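Local coordinates for alpha-amylase (Eisenia fetida, PDB 6M4K), which probably catalyses the endohydrolysis of (1->4)-alpha-D-glucosidic linkages in starch-like polysaccharides, with calcium and chloride as cofactors, at residues C34-D39 with C384-R389; W27-R32 with K373-F378; L126-V131 with N136-S141. One frame throughout, in Å; residues are numbered along the deposited sequence. Where two conformers were deposited one is given.

Contact 1: C34-D39 with C384-R389; sequences CQWLAD and CEHRWR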
loop_
_atom_site.group_PDB
_atom_site.type_symbol
_atom_site.label_atom_id
_atom_site.label_comp_id
_atom_site.label_asym_id
_atom_site.label_seq_id
_atom_site.Cartn_x
_atom_site.Cartn_y
_atom_site.Cartn_z
ATOM N N CYS A 34 -4.272 12.357 -10.839
ATOM C CA CYS A 34 -4.345 11.286 -11.827
ATOM C C CYS A 34 -3.630 11.644 -13.124
ATOM O O CYS A 34 -3.075 10.756 -13.771
ATOM C CB CYS A 34 -5.795 10.844 -12.046
ATOM S SG CYS A 34 -6.330 9.761 -10.697
ATOM N N GLN A 35 -3.586 12.927 -13.496
ATOM C CA GLN A 35 -2.832 13.315 -14.686
ATOM C C GLN A 35 -1.344 13.053 -14.490
ATOM O O GLN A 35 -0.678 12.484 -15.363
ATOM C CB GLN A 35 -3.073 14.785 -15.031
ATOM C CG GLN A 35 -2.397 15.208 -16.329
ATOM C CD GLN A 35 -2.943 14.463 -17.532
ATOM O OE1 GLN A 35 -4.050 14.745 -17.995
ATOM N NE2 GLN A 35 -2.181 13.501 -18.037
ATOM N N TRP A 36 -0.801 13.490 -13.348
ATOM C CA TRP A 36 0.604 13.243 -13.039
ATOM C C TRP A 36 0.893 11.747 -12.985
ATOM O O TRP A 36 1.895 11.272 -13.535
ATOM C CB TRP A 36 0.967 13.927 -11.709
ATOM C CG TRP A 36 2.451 13.940 -11.453
ATOM C CD1 TRP A 36 3.323 14.969 -11.713
ATOM C CD2 TRP A 36 3.245 12.866 -10.928
ATOM N NE1 TRP A 36 4.602 14.597 -11.371
ATOM C CE2 TRP A 36 4.586 13.312 -10.890
ATOM C CE3 TRP A 36 2.952 11.574 -10.474
ATOM C CZ2 TRP A 36 5.636 12.504 -10.433
ATOM C CZ3 TRP A 36 3.988 10.771 -10.021
ATOM C CH2 TRP A 36 5.319 11.238 -10.007
ATOM N N LEU A 37 0.014 10.994 -12.324
ATOM C CA LEU A 37 0.191 9.554 -12.216
ATOM C C LEU A 37 0.173 8.879 -13.580
ATOM O O LEU A 37 0.993 7.997 -13.844
ATOM C CB LEU A 37 -0.889 8.967 -11.318
ATOM C CG LEU A 37 -0.746 9.361 -9.850
ATOM C CD1 LEU A 37 -2.051 9.109 -9.107
ATOM C CD2 LEU A 37 0.387 8.590 -9.194
ATOM N N ALA A 38 -0.762 9.274 -14.450
ATOM C CA ALA A 38 -0.794 8.714 -15.800
ATOM C C ALA A 38 0.487 9.033 -16.561
ATOM O O ALA A 38 1.064 8.160 -17.215
ATOM C CB ALA A 38 -2.023 9.236 -16.551
ATOM N N ASP A 39 0.954 10.283 -16.471
ATOM C CA ASP A 39 2.173 10.682 -17.172
ATOM C C ASP A 39 3.385 9.890 -16.703
ATOM O O ASP A 39 4.350 9.731 -17.460
ATOM C CB ASP A 39 2.437 12.180 -16.978
ATOM C CG ASP A 39 1.421 13.059 -17.684
ATOM O OD1 ASP A 39 0.670 12.555 -18.543
ATOM O OD2 ASP A 39 1.392 14.269 -17.378
ATOM N N CYS A 384 4.670 13.054 -0.387
ATOM C CA CYS A 384 4.572 12.727 -1.816
ATOM C C CYS A 384 5.692 11.807 -2.304
ATOM O O CYS A 384 6.344 12.081 -3.309
ATOM C CB CYS A 384 4.501 13.987 -2.674
ATOM S SG CYS A 384 3.052 15.000 -2.361
ATOM N N GLU A 385 5.907 10.702 -1.580
ATOM C CA GLU A 385 6.944 9.740 -1.964
ATOM C C GLU A 385 6.826 9.315 -3.423
ATOM O O GLU A 385 7.832 9.058 -4.087
ATOM C CB GLU A 385 6.859 8.484 -1.085
ATOM C CG GLU A 385 7.228 8.676 0.383
ATOM C CD GLU A 385 6.030 8.947 1.270
ATOM O OE1 GLU A 385 5.172 9.778 0.905
ATOM O OE2 GLU A 385 5.947 8.317 2.339
ATOM N N HIS A 386 5.598 9.176 -3.924
ATOM C CA HIS A 386 5.410 8.711 -5.294
ATOM C C HIS A 386 5.933 9.709 -6.316
ATOM O O HIS A 386 6.181 9.327 -7.465
ATOM C CB HIS A 386 3.929 8.421 -5.542
ATOM C CG HIS A 386 3.074 9.642 -5.521
ATOM N ND1 HIS A 386 2.752 10.311 -4.358
ATOM C CD2 HIS A 386 2.497 10.333 -6.531
ATOM C CE1 HIS A 386 2.003 11.357 -4.656
ATOM N NE2 HIS A 386 1.836 11.394 -5.968
ATOM N N ARG A 387 6.107 10.973 -5.915
ATOM C CA ARG A 387 6.709 12.005 -6.750
ATOM C C ARG A 387 8.211 12.171 -6.542
ATOM O O ARG A 387 8.813 13.039 -7.186
ATOM C CB ARG A 387 6.018 13.354 -6.524
ATOM C CG ARG A 387 4.597 13.475 -7.053
ATOM C CD ARG A 387 4.335 14.922 -7.442
ATOM N NE ARG A 387 2.971 15.185 -7.875
ATOM C CZ ARG A 387 2.633 16.266 -8.571
ATOM N NH1 ARG A 387 3.569 17.147 -8.908
ATOM N NH2 ARG A 387 1.375 16.464 -8.941
ATOM N N TRP A 388 8.840 11.394 -5.663
ATOM C CA TRP A 388 10.293 11.446 -5.555
ATOM C C TRP A 388 10.904 10.837 -6.807
ATOM O O TRP A 388 10.472 9.774 -7.262
ATOM C CB TRP A 388 10.770 10.644 -4.348
ATOM C CG TRP A 388 10.355 11.160 -2.993
ATOM C CD1 TRP A 388 9.518 12.199 -2.715
ATOM C CD2 TRP A 388 10.769 10.629 -1.731
ATOM N NE1 TRP A 388 9.388 12.354 -1.345
ATOM C CE2 TRP A 388 10.151 11.397 -0.725
ATOM C CE3 TRP A 388 11.612 9.578 -1.358
ATOM C CZ2 TRP A 388 10.358 11.151 0.630
ATOM C CZ3 TRP A 388 11.809 9.329 -0.013
ATOM C CH2 TRP A 388 11.183 10.113 0.965
ATOM N N ARG A 389 11.939 11.488 -7.348
ATOM C CA ARG A 389 12.556 10.989 -8.573
ATOM C C ARG A 389 13.048 9.557 -8.406
ATOM O O ARG A 389 12.930 8.737 -9.327
ATOM C CB ARG A 389 13.712 11.902 -9.010
ATOM C CG ARG A 389 14.394 11.467 -10.317
ATOM C CD ARG A 389 15.674 12.272 -10.575
ATOM N NE ARG A 389 16.647 11.927 -9.549
ATOM C CZ ARG A 389 16.935 12.671 -8.490
ATOM N NH1 ARG A 389 16.374 13.865 -8.319
ATOM N NH2 ARG A 389 17.802 12.202 -7.598
#
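Helix 27-39 meets the 3-10 turn 385-387 with CA atoms 8.9 Å apart at Trp-36 and Arg-387 and 8.7 Å apart at Leu-37 and His-386, a spacing bridged by side chains. Trp-36 does most of the bridging: its CG is trans to the backbone N (chi1 -169°), which carries the indole outward from the helix. The guanidinium of Arg-387 lies flat on this ring, the planes 10° apart, and CZ sits 3.7 Å from the centroid of the five-membered ring, a cation-pi geometry. Farther back along the extended chain, Arg-387 CG makes a CH-pi contact 3.7 Å from the centroid of the six-membered ring, so both indole rings are used. The imidazole of His-386 turns its edge toward the face of the indole in an offset pair, planes at 90°, its centroid 5.6 Å from that of the six-membered ring. Its CD2 touches Leu-37 CD2 at 3.8 Å, and Arg-387 CG lies over one imidazole face. Both polar ends return to the same helix: Glu-33 OE2 forms a salt bridge with Arg-387 NE and a hydrogen bond with His-386 NE2. The other nitrogen, ND1, is hydrogen-bonded to Ser-344 OG at the end of strand 339-344. The contact ties the first helix of the TIM barrel to the turn leading into helix 389-401, where the eighth strand closes against the first.

Contact 2: W27-R32 with K373-F378; sequences WTDIER and KDVECF. With SO4 (sulfate ion), chain E; SO4 (sulfate ion), chain G.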
loop_
_atom_site.group_PDB
_atom_site.type_symbol
_atom_site.label_atom_id
_atom_site.label_comp_id
_atom_site.label_asym_id
_atom_site.label_seq_id
_atom_site.Cartn_x
_atom_site.Cartn_y
_atom_site.Cartn_z
ATOM N N TRP A 27 -10.580 14.109 -2.523
ATOM C CA TRP A 27 -10.942 13.651 -3.862
ATOM C C TRP A 27 -10.525 14.648 -4.936
ATOM O O TRP A 27 -10.072 14.254 -6.018
ATOM C CB TRP A 27 -12.435 13.355 -3.955
ATOM C CG TRP A 27 -12.990 12.435 -2.907
ATOM C CD1 TRP A 27 -14.245 12.477 -2.396
ATOM C CD2 TRP A 27 -12.336 11.324 -2.254
ATOM N NE1 TRP A 27 -14.425 11.489 -1.467
ATOM C CE2 TRP A 27 -13.269 10.765 -1.357
ATOM C CE3 TRP A 27 -11.051 10.772 -2.313
ATOM C CZ2 TRP A 27 -12.966 9.672 -0.537
ATOM C CZ3 TRP A 27 -10.751 9.693 -1.501
ATOM C CH2 TRP A 27 -11.706 9.155 -0.626
ATOM N N THR A 28 -10.669 15.949 -4.661
ATOM C CA THR A 28 -10.268 16.922 -5.671
ATOM C C THR A 28 -8.778 16.857 -5.955
ATOM O O THR A 28 -8.357 17.061 -7.100
ATOM C CB THR A 28 -10.651 18.333 -5.239
ATOM O OG1 THR A 28 -10.127 18.587 -3.932
ATOM C CG2 THR A 28 -12.171 18.496 -5.243
ATOM N N ASP A 29 -7.968 16.552 -4.933
ATOM C CA ASP A 29 -6.527 16.421 -5.137
ATOM C C ASP A 29 -6.172 15.136 -5.875
ATOM O O ASP A 29 -5.304 15.147 -6.749
ATOM C CB ASP A 29 -5.772 16.533 -3.812
ATOM C CG ASP A 29 -5.642 17.973 -3.352
ATOM O OD1 ASP A 29 -5.546 18.874 -4.221
ATOM O OD2 ASP A 29 -5.632 18.194 -2.135
ATOM N N ILE A 30 -6.827 14.023 -5.539
ATOM C CA ILE A 30 -6.565 12.789 -6.274
ATOM C C ILE A 30 -6.959 12.955 -7.731
ATOM O O ILE A 30 -6.226 12.549 -8.637
ATOM C CB ILE A 30 -7.260 11.590 -5.607
ATOM C CG1 ILE A 30 -6.716 11.403 -4.188
ATOM C CG2 ILE A 30 -7.078 10.325 -6.451
ATOM C CD1 ILE A 30 -7.289 10.216 -3.449
ATOM N N GLU A 31 -8.097 13.609 -7.975
ATOM C CA GLU A 31 -8.548 13.843 -9.340
ATOM C C GLU A 31 -7.486 14.567 -10.161
ATOM O O GLU A 31 -7.194 14.176 -11.299
ATOM C CB GLU A 31 -9.858 14.628 -9.316
ATOM C CG GLU A 31 -10.435 14.853 -10.703
ATOM C CD GLU A 31 -11.778 15.547 -10.696
ATOM O OE1 GLU A 31 -12.258 15.937 -9.621
ATOM O OE2 GLU A 31 -12.358 15.695 -11.793
ATOM N N ARG A 32 -6.885 15.619 -9.597
ATOM C CA ARG A 32 -5.808 16.312 -10.300
ATOM C C ARG A 32 -4.570 15.432 -10.414
ATOM O O ARG A 32 -3.908 15.408 -11.460
ATOM C CB ARG A 32 -5.464 17.618 -9.587
ATOM C CG ARG A 32 -6.624 18.586 -9.481
ATOM C CD ARG A 32 -6.165 19.978 -9.094
ATOM N NE ARG A 32 -7.255 20.756 -8.511
ATOM C CZ ARG A 32 -7.514 20.805 -7.209
ATOM N NH1 ARG A 32 -6.754 20.128 -6.358
ATOM N NH2 ARG A 32 -8.526 21.533 -6.755
ATOM N N LYS A 373 -6.191 20.151 4.082
ATOM C CA LYS A 373 -5.619 21.127 3.167
ATOM C C LYS A 373 -5.454 20.542 1.775
ATOM O O LYS A 373 -5.272 19.331 1.600
ATOM C CB LYS A 373 -4.229 21.544 3.630
ATOM C CG LYS A 373 -4.191 22.336 4.902
ATOM C CD LYS A 373 -2.759 22.785 5.105
ATOM C CE LYS A 373 -2.549 23.294 6.488
ATOM N NZ LYS A 373 -1.186 23.883 6.625
ATOM N N ASP A 374 -5.475 21.425 0.777
ATOM C CA ASP A 374 -5.015 21.068 -0.555
ATOM C C ASP A 374 -3.577 20.578 -0.483
ATOM O O ASP A 374 -2.748 21.122 0.257
ATOM C CB ASP A 374 -5.052 22.290 -1.481
ATOM C CG ASP A 374 -6.457 22.684 -1.896
ATOM O OD1 ASP A 374 -7.424 21.955 -1.609
ATOM O OD2 ASP A 374 -6.592 23.759 -2.528
ATOM N N VAL A 375 -3.268 19.546 -1.265
ATOM C CA VAL A 375 -1.910 19.024 -1.293
ATOM C C VAL A 375 -0.977 20.004 -1.989
ATOM O O VAL A 375 -1.289 20.542 -3.059
ATOM C CB VAL A 375 -1.878 17.668 -2.019
ATOM C CG1 VAL A 375 -0.443 17.215 -2.224
ATOM C CG2 VAL A 375 -2.662 16.636 -1.240
ATOM N N GLU A 376 0.190 20.212 -1.392
ATOM C CA GLU A 376 1.320 20.849 -2.061
ATOM C C GLU A 376 2.538 19.992 -1.758
ATOM O O GLU A 376 3.029 19.977 -0.628
ATOM C CB GLU A 376 1.538 22.287 -1.587
ATOM C CG GLU A 376 2.679 22.966 -2.330
ATOM C CD GLU A 376 2.979 24.360 -1.823
ATOM O OE1 GLU A 376 2.082 24.984 -1.223
ATOM O OE2 GLU A 376 4.119 24.829 -2.023
ATOM N N CYS A 377 3.011 19.261 -2.754
ATOM C CA CYS A 377 4.064 18.294 -2.490
ATOM C C CYS A 377 5.351 18.976 -2.051
ATOM O O CYS A 377 5.714 20.045 -2.553
ATOM C CB CYS A 377 4.318 17.441 -3.728
ATOM S SG CYS A 377 3.008 16.223 -4.019
ATOM N N PHE A 378 6.030 18.356 -1.090
ATOM C CA PHE A 378 7.368 18.736 -0.649
ATOM C C PHE A 378 7.381 20.010 0.187
ATOM O O PHE A 378 8.438 20.627 0.343
ATOM C CB PHE A 378 8.369 18.862 -1.809
ATOM C CG PHE A 378 8.261 17.769 -2.842
ATOM C CD1 PHE A 378 8.047 16.447 -2.476
ATOM C CD2 PHE A 378 8.373 18.072 -4.188
ATOM C CE1 PHE A 378 7.958 15.448 -3.436
ATOM C CE2 PHE A 378 8.281 17.077 -5.149
ATOM C CZ PHE A 378 8.073 15.766 -4.764
HETATM S S SO4 E . -5.332 25.289 1.884
HETATM O O1 SO4 E . -3.984 24.959 2.327
HETATM O O2 SO4 E . -6.019 24.120 1.339
HETATM O O3 SO4 E . -5.249 26.325 0.856
HETATM O O4 SO4 E . -6.097 25.791 3.020
HETATM S S SO4 G . -12.145 20.603 -1.538
HETATM O O1 SO4 G . -12.954 19.563 -0.922
HETATM O O2 SO4 G . -11.150 19.950 -2.371
HETATM O O3 SO4 G . -11.440 21.350 -0.499
HETATM O O4 SO4 G . -12.996 21.482 -2.338
HETATM O O HOH W 1 -7.915 20.203 -4.049
HETATM O O HOH W 2 -5.934 16.648 0.088
HETATM O O HOH W 3 -3.641 20.820 -4.429
#
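The carboxylate of Asp-29 is approached from above its plane by Val-375 N, 51° out of it, while the guanidinium of Arg-32, in the conformer described, one of two, meets Asp-29 OD1 and water 1 in plane at its edge and has Thr-28 O over one face. The hydrogen bond from Val-375 N to Asp-29 OD2 measures 2.9 Å with an N-H...O angle of 154° and joins segment 27-32 of helix 27-39 to the irregular segment 373-378. Arg-32 NH1 forms a salt bridge to Asp-29 OD1 at 2.8 Å. Asp-29 CG stands trans to its carbonyl carbon (chi1 -78°), which carries the carboxylate toward the loop. Three waters span the contact: water 1 links Thr-28 OG1 to Asp-374 OD1, water 2 donates to Asp-29 OD2 at 2.7 Å and to Lys-373 O, and water 3 donates to Asp-29 OD1 and to Val-375 O. Val-375 CG2 packs against the carboxylate, 3.5 Å from Asp-29 OD2. With an alanine in place of Asp-29, Val-375 N would probably lose its acceptor, waters 2 and 3 their hold on the helix, and Arg-32, in this conformer, its salt-bridge partner. Asp-374 OD1 stands 4.2 Å from Asp-29 OD2, a like-charge approach likely to be eased by the salt bridge of Asp-374 to Lys-26. Asp-374 N donates to O2 of the chain E sulfate at 2.8 Å; the ion probably comes from the crystallisation liquor. Asp-29 faces the loop, whereas Trp-27 and Ile-30 on the same helix pack against helix 81-93 and strand 44-47 of the barrel.

Contact 3: L126-V131 with N136-S141; sequences LQYPGV and NDFHGS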
loop_
_atom_site.group_PDB
_atom_site.type_symbol
_atom_site.label_atom_id
_atom_site.label_comp_id
_atom_site.label_asym_id
_atom_site.label_seq_id
_atom_site.Cartn_x
_atom_site.Cartn_y
_atom_site.Cartn_z
ATOM N N LEU A 126 -25.465 -0.093 20.027
ATOM C CA LEU A 126 -25.288 -0.757 18.731
ATOM C C LEU A 126 -26.330 -0.299 17.714
ATOM O O LEU A 126 -26.858 -1.098 16.941
ATOM C CB LEU A 126 -25.273 -2.283 18.859
ATOM C CG LEU A 126 -23.950 -3.012 19.072
ATOM C CD1 LEU A 126 -23.082 -2.283 20.066
ATOM C CD2 LEU A 126 -24.212 -4.430 19.541
ATOM N N GLN A 127 -26.629 0.995 17.710
ATOM C CA GLN A 127 -27.615 1.565 16.799
ATOM C C GLN A 127 -26.919 2.431 15.759
ATOM O O GLN A 127 -26.239 3.410 16.107
ATOM C CB GLN A 127 -28.676 2.355 17.570
ATOM C CG GLN A 127 -29.466 1.446 18.515
ATOM C CD GLN A 127 -30.645 2.145 19.160
ATOM O OE1 GLN A 127 -30.960 3.295 18.842
ATOM N NE2 GLN A 127 -31.313 1.449 20.073
ATOM N N TYR A 128 -27.087 2.063 14.483
ATOM C CA TYR A 128 -26.500 2.781 13.350
ATOM C C TYR A 128 -27.634 3.028 12.371
ATOM O O TYR A 128 -27.790 2.296 11.384
ATOM C CB TYR A 128 -25.349 1.983 12.735
ATOM C CG TYR A 128 -24.245 1.760 13.728
ATOM C CD1 TYR A 128 -24.289 0.687 14.613
ATOM C CD2 TYR A 128 -23.176 2.647 13.819
ATOM C CE1 TYR A 128 -23.306 0.488 15.546
ATOM C CE2 TYR A 128 -22.177 2.455 14.752
ATOM C CZ TYR A 128 -22.249 1.377 15.619
ATOM O OH TYR A 128 -21.254 1.154 16.544
ATOM N N PRO A 129 -28.466 4.043 12.630
ATOM C CA PRO A 129 -29.685 4.227 11.827
ATOM C C PRO A 129 -29.433 4.595 10.377
ATOM O O PRO A 129 -30.363 4.493 9.568
ATOM C CB PRO A 129 -30.428 5.351 12.563
ATOM C CG PRO A 129 -29.898 5.303 13.963
ATOM C CD PRO A 129 -28.452 4.914 13.818
ATOM N N GLY A 130 -28.218 5.009 10.014
ATOM C CA GLY A 130 -27.931 5.317 8.625
ATOM C C GLY A 130 -27.741 4.110 7.737
ATOM O O GLY A 130 -27.686 4.270 6.513
ATOM N N VAL A 131 -27.660 2.916 8.319
ATOM C CA VAL A 131 -27.460 1.693 7.543
ATOM C C VAL A 131 -28.786 1.056 7.073
ATOM O O VAL A 131 -29.012 0.971 5.867
ATOM C CB VAL A 131 -26.482 0.717 8.240
ATOM C CG1 VAL A 131 -26.400 -0.584 7.478
ATOM C CG2 VAL A 131 -25.103 1.353 8.391
ATOM N N ASN A 136 -28.748 -7.086 16.627
ATOM C CA ASN A 136 -28.792 -8.406 16.000
ATOM C C ASN A 136 -27.777 -8.542 14.880
ATOM O O ASN A 136 -27.501 -9.661 14.436
ATOM C CB ASN A 136 -30.183 -8.699 15.427
ATOM C CG ASN A 136 -31.242 -8.815 16.496
ATOM O OD1 ASN A 136 -30.961 -9.230 17.613
ATOM N ND2 ASN A 136 -32.469 -8.431 16.160
ATOM N N ASP A 137 -27.226 -7.430 14.411
ATOM C CA ASP A 137 -26.273 -7.439 13.314
ATOM C C ASP A 137 -24.832 -7.540 13.776
ATOM O O ASP A 137 -23.930 -7.532 12.930
ATOM C CB ASP A 137 -26.484 -6.186 12.464
ATOM C CG ASP A 137 -27.891 -6.111 11.925
ATOM O OD1 ASP A 137 -28.345 -7.136 11.362
ATOM O OD2 ASP A 137 -28.545 -5.064 12.081
ATOM N N PHE A 138 -24.594 -7.675 15.076
ATOM C CA PHE A 138 -23.255 -7.697 15.639
ATOM C C PHE A 138 -23.023 -8.982 16.411
ATOM O O PHE A 138 -23.962 -9.604 16.928
ATOM C CB PHE A 138 -23.034 -6.517 16.598
ATOM C CG PHE A 138 -23.028 -5.189 15.913
ATOM C CD1 PHE A 138 -24.216 -4.521 15.650
ATOM C CD2 PHE A 138 -21.830 -4.628 15.493
ATOM C CE1 PHE A 138 -24.206 -3.305 14.990
ATOM C CE2 PHE A 138 -21.802 -3.420 14.843
ATOM C CZ PHE A 138 -22.987 -2.750 14.581
ATOM N N HIS A 139 -21.756 -9.373 16.480
ATOM C CA HIS A 139 -21.328 -10.310 17.499
ATOM C C HIS A 139 -21.444 -9.656 18.875
ATOM O O HIS A 139 -21.324 -8.438 19.021
ATOM C CB HIS A 139 -19.887 -10.727 17.225
ATOM C CG HIS A 139 -19.721 -11.517 15.962
ATOM N ND1 HIS A 139 -18.723 -11.255 15.046
ATOM C CD2 HIS A 139 -20.420 -12.564 15.468
ATOM C CE1 HIS A 139 -18.814 -12.108 14.041
ATOM N NE2 HIS A 139 -19.832 -12.919 14.275
ATOM N N GLY A 140 -21.682 -10.470 19.883
ATOM C CA GLY A 140 -21.850 -9.989 21.244
ATOM C C GLY A 140 -21.474 -11.066 22.227
ATOM O O GLY A 140 -20.663 -11.947 21.922
ATOM N N SER A 141 -22.074 -11.003 23.418
ATOM C CA SER A 141 -21.732 -11.956 24.472
ATOM C C SER A 141 -22.031 -13.399 24.083
ATOM O O SER A 141 -21.409 -14.313 24.634
ATOM C CB SER A 141 -22.436 -11.580 25.777
ATOM O OG SER A 141 -23.833 -11.435 25.583
#
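Leu-126 and Tyr-128 both pack on Phe-138, joining two nearby parts of the long excursion between the third barrel strand, 97-102, and helix 176-192, the region known as domain B in GH13 amylases. Two local motifs shape the first segment: a G1 beta bulge at Leu-126 and Gln-127, and a type I turn from Tyr-128 to Val-131, closed by Val-131 N to Tyr-128 O at 3.1 Å.

The CH-pi component comes from Leu-126, for which one of two conformers is described. Its CG lies over one face of the Phe-138 ring, displaced toward the rim, 4.0 Å from the centroid and 23° off the normal. The branch CD2 reaches back along the ring to Phe-138 CB at 3.8 Å, so the leucine follows the benzyl group from ring to stem. Phe-138 CG is trans to its carbonyl carbon (chi1 -67°), which sends the ring toward Leu-126 and Tyr-128.

The aromatic component is the Tyr-128 and Phe-138 pair, with centroids 5.6 Å apart and planes at 37°, a tilted packing that is neither a parallel stack nor a T-shape.

Polar links lie around this apolar cluster. Tyr-128 OH is hydrogen-bonded to Thr-108 OG1, a link likely to limit movement of the phenol's far end. Next to Phe-138, His-139 ND1 is hydrogen-bonded to OD2 of Asp-170, a calcium ligand, consistent with a second-shell place for this segment; the calcium ion is about 9 Å from the Phe-138 side chain. The tightest approach between the two aromatic rings is Tyr-128 CE1 to Phe-138 CZ, at 3.4 Å.

Overall arrangement
Contacts 1 and 2 are neighbours, their centres 11 Å apart, and both use helix 27-39, the first helix of the barrel. Their segments alternate along the chain: 27-32, 34-39, then 373-378 and 384-389 in the loop before helix 389-401. The Cys-377 to Cys-384 disulfide joins them, and Phe-378 packs on Arg-387 and Trp-388. Together they fasten the late part of the catalytic domain to its beginning. Contact 3 is nested within the chain enclosed by both, in the excursion near the calcium site. Its centre lies about 41 Å from that of contact 1, across the chain's centre, and 36 Å from that of contact 2.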